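Long-range contact in quinonprotein alcohol dehydrogenase-like protein (Bacteroides thetaiotaomicron VPI-5482, PDB 4R5O), which is of unknown function but binds calcium and joins an immunoglobulin-like beta-sandwich to a seven-bladed beta-propeller: residues Val332-Glu337 and Leu377-Gln382. Residues are numbered along the deposited sequence; the frame is centred on the assembly and turned at random.
Sequences VASETE and LQLNQQ
Q381 reaches across to the backbone of 332-337 and uses both ends of its amide there. Q381 NE2 gives a hydrogen bond to A333 O (2.9 Å, 161° at the hydrogen), with the acceptor close to the amide plane. Q381 OE1 takes one from E335 N at 2.8 Å, the donor standing well above the carbonyl plane. A bend at chi2 (-61°) turns the amide toward the backbone of 332-337. The chain of E335 then runs across that of Q381 at about a right angle, its carboxylate stacked on the amide with the planes 14° apart. S334 OG accepts from the backbone N of T336 and E337, an ST turn and ST motif that fix the bend Q381 binds.

At the other end the contact is apolar. V332 fits between L377 and L379: V332 CG1 meets L377 CB at 3.7 Å, while CG2, anti to the backbone N, rests on L379 CB. Y341 and L386, from the strands following each segment, close over this patch. The segments are the ends of the first strands, with the turns that follow, of two successive propeller blades, running nearly parallel.

Replacing Q381 with a leucine would probably leave A333 O and E335 N without these mates and the turn less firmly tied. Apolar packing thus joins the buried end of this blade-to-blade seam, and one amide bridges its more open end.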
ATOM      1  N   VAL A 332      -8.834  13.210   6.276  1.00 36.66           N
ATOM      2  CA  VAL A 332      -8.297  13.369   4.938  1.00 36.26           C
ATOM      3  C   VAL A 332      -8.703  14.765   4.473  1.00 42.62           C
ATOM      4  O   VAL A 332      -9.829  15.196   4.697  1.00 41.93           O
ATOM      5  CB  VAL A 332      -8.687  12.240   3.939  1.00 38.94           C
ATOM      6  CG1 VAL A 332     -10.179  12.225   3.616  1.00 38.83           C
ATOM      7  CG2 VAL A 332      -7.848  12.319   2.662  1.00 38.36           C
ATOM      8  N   ALA A 333      -7.739  15.480   3.880  1.00 41.58           N
ATOM      9  CA  ALA A 333      -7.920  16.823   3.358  1.00 41.77           C
ATOM     10  C   ALA A 333      -7.992  16.821   1.837  1.00 48.45           C
ATOM     11  O   ALA A 333      -7.328  16.040   1.159  1.00 47.28           O
ATOM     12  CB  ALA A 333      -6.778  17.709   3.820  1.00 41.85           C
ATOM     13  N   SER A 334      -8.813  17.712   1.312  1.00 49.34           N
ATOM     14  CA  SER A 334      -8.957  17.965  -0.105  1.00 49.74           C
ATOM     15  C   SER A 334      -7.868  18.918  -0.566  1.00 54.07           C
ATOM     16  O   SER A 334      -7.525  19.856   0.160  1.00 53.16           O
ATOM     17  CB  SER A 334     -10.340  18.533  -0.397  1.00 53.66           C
ATOM     18  OG  SER A 334     -10.459  18.864  -1.769  1.00 66.67           O
ATOM     19  N   GLU A 335      -7.313  18.667  -1.764  1.00 52.08           N
ATOM     20  CA  GLU A 335      -6.282  19.516  -2.377  1.00 51.94           C
ATOM     21  C   GLU A 335      -6.912  20.600  -3.230  1.00 58.70           C
ATOM     22  O   GLU A 335      -6.243  21.571  -3.571  1.00 59.23           O
ATOM     23  CB  GLU A 335      -5.324  18.678  -3.235  1.00 52.35           C
ATOM     24  CG  GLU A 335      -4.405  17.757  -2.449  1.00 57.25           C
ATOM     25  CD  GLU A 335      -3.540  16.803  -3.261  1.00 72.22           C
ATOM     26  OE1 GLU A 335      -3.676  16.746  -4.509  1.00 46.11           O
ATOM     27  OE2 GLU A 335      -2.781  16.038  -2.620  1.00 70.69           O
ATOM     28  N   THR A 336      -8.206  20.440  -3.562  1.00 57.29           N
ATOM     29  CA  THR A 336      -8.941  21.332  -4.458  1.00 58.57           C
ATOM     30  C   THR A 336     -10.050  22.121  -3.742  1.00 63.91           C
ATOM     31  O   THR A 336     -10.509  23.124  -4.290  1.00 65.50           O
ATOM     32  CB  THR A 336      -9.563  20.511  -5.601  1.00 64.79           C
ATOM     33  OG1 THR A 336     -10.496  19.562  -5.070  1.00 65.04           O
ATOM     34  CG2 THR A 336      -8.513  19.788  -6.432  1.00 58.34           C
ATOM     35  N   GLU A 337     -10.484  21.683  -2.549  1.00 59.19           N
ATOM     36  CA  GLU A 337     -11.525  22.374  -1.787  1.00 58.83           C
ATOM     37  C   GLU A 337     -11.089  22.547  -0.333  1.00 61.59           C
ATOM     38  O   GLU A 337     -10.285  21.774   0.159  1.00 62.15           O
ATOM     39  CB  GLU A 337     -12.870  21.636  -1.869  1.00 60.59           C
ATOM     40  CG  GLU A 337     -13.496  21.720  -3.254  1.00 74.28           C
ATOM     41  CD  GLU A 337     -14.851  21.089  -3.511  1.00100.51           C
ATOM     42  OE1 GLU A 337     -15.603  20.824  -2.546  1.00106.79           O
ATOM     43  OE2 GLU A 337     -15.185  20.920  -4.704  1.00 96.95           O
ATOM     44  N   LEU A 377      -9.469   7.459   6.512  1.00 39.11           N
ATOM     45  CA  LEU A 377     -10.171   7.897   5.307  1.00 38.78           C
ATOM     46  C   LEU A 377      -9.194   8.161   4.187  1.00 44.22           C
ATOM     47  O   LEU A 377      -8.057   8.576   4.446  1.00 44.16           O
ATOM     48  CB  LEU A 377     -10.983   9.169   5.577  1.00 38.70           C
ATOM     49  CG  LEU A 377     -12.126   9.135   6.595  1.00 41.73           C
ATOM     50  CD1 LEU A 377     -12.634  10.542   6.868  1.00 40.61           C
ATOM     51  CD2 LEU A 377     -13.256   8.216   6.128  1.00 38.25           C
ATOM     52  N   GLN A 378      -9.624   7.946   2.951  1.00 41.92           N
ATOM     53  CA  GLN A 378      -8.821   8.269   1.767  1.00 41.26           C
ATOM     54  C   GLN A 378      -9.698   9.062   0.800  1.00 45.05           C
ATOM     55  O   GLN A 378     -10.919   8.912   0.766  1.00 44.13           O
ATOM     56  CB  GLN A 378      -8.201   7.025   1.105  1.00 41.67           C
ATOM     57  CG  GLN A 378      -7.289   7.284  -0.096  1.00 50.88           C
ATOM     58  CD  GLN A 378      -6.062   8.098   0.229  1.00 56.64           C
ATOM     59  OE1 GLN A 378      -6.145   9.291   0.466  1.00 42.80           O
ATOM     60  NE2 GLN A 378      -4.883   7.514   0.058  1.00 61.78           N
ATOM     61  N   LEU A 379      -9.066   9.950   0.060  1.00 42.69           N
ATOM     62  CA  LEU A 379      -9.762  10.761  -0.910  1.00 42.65           C
ATOM     63  C   LEU A 379      -9.051  10.710  -2.214  1.00 47.82           C
ATOM     64  O   LEU A 379      -7.817  10.756  -2.258  1.00 47.80           O
ATOM     65  CB  LEU A 379      -9.883  12.215  -0.428  1.00 42.46           C
ATOM     66  CG  LEU A 379     -10.876  13.120  -1.171  1.00 46.57           C
ATOM     67  CD1 LEU A 379     -12.299  12.827  -0.738  1.00 46.45           C
ATOM     68  CD2 LEU A 379     -10.614  14.566  -0.836  1.00 49.02           C
ATOM     69  N   ASN A 380      -9.839  10.609  -3.285  1.00 45.42           N
ATOM     70  CA  ASN A 380      -9.368  10.706  -4.649  1.00 44.83           C
ATOM     71  C   ASN A 380      -9.345  12.192  -4.997  1.00 48.08           C
ATOM     72  O   ASN A 380     -10.413  12.798  -5.076  1.00 49.03           O
ATOM     73  CB  ASN A 380     -10.239   9.878  -5.571  1.00 42.30           C
ATOM     74  CG  ASN A 380      -9.754   9.840  -6.989  1.00 59.47           C
ATOM     75  OD1 ASN A 380      -9.363  10.842  -7.576  1.00 43.70           O
ATOM     76  ND2 ASN A 380      -9.830   8.676  -7.596  1.00 65.07           N
ATOM     77  N   GLN A 381      -8.148  12.782  -5.176  1.00 42.75           N
ATOM     78  CA  GLN A 381      -7.994  14.210  -5.394  1.00 43.54           C
ATOM     79  C   GLN A 381      -8.377  14.655  -6.838  1.00 51.06           C
ATOM     80  O   GLN A 381      -8.421  15.854  -7.081  1.00 52.30           O
ATOM     81  CB  GLN A 381      -6.557  14.640  -5.091  1.00 43.74           C
ATOM     82  CG  GLN A 381      -6.108  14.363  -3.652  1.00 41.61           C
ATOM     83  CD  GLN A 381      -6.882  15.062  -2.551  1.00 53.69           C
ATOM     84  OE1 GLN A 381      -7.588  16.057  -2.767  1.00 48.81           O
ATOM     85  NE2 GLN A 381      -6.688  14.589  -1.322  1.00 40.53           N
ATOM     86  N   GLN A 382      -8.723  13.747  -7.751  1.00 48.99           N
ATOM     87  CA  GLN A 382      -9.116  14.131  -9.118  1.00 50.92           C
ATOM     88  C   GLN A 382     -10.639  14.164  -9.266  1.00 58.93           C
ATOM     89  O   GLN A 382     -11.157  15.025  -9.982  1.00 60.15           O
ATOM     90  CB  GLN A 382      -8.507  13.171 -10.158  1.00 52.33           C
ATOM     91  CG  GLN A 382      -6.978  13.299 -10.248  1.00 70.55           C
ATOM     92  CD  GLN A 382      -6.266  12.213 -11.017  1.00108.76           C
ATOM     93  OE1 GLN A 382      -6.730  11.069 -11.112  1.00110.60           O
ATOM     94  NE2 GLN A 382      -5.045  12.511 -11.460  1.00104.60           N
TER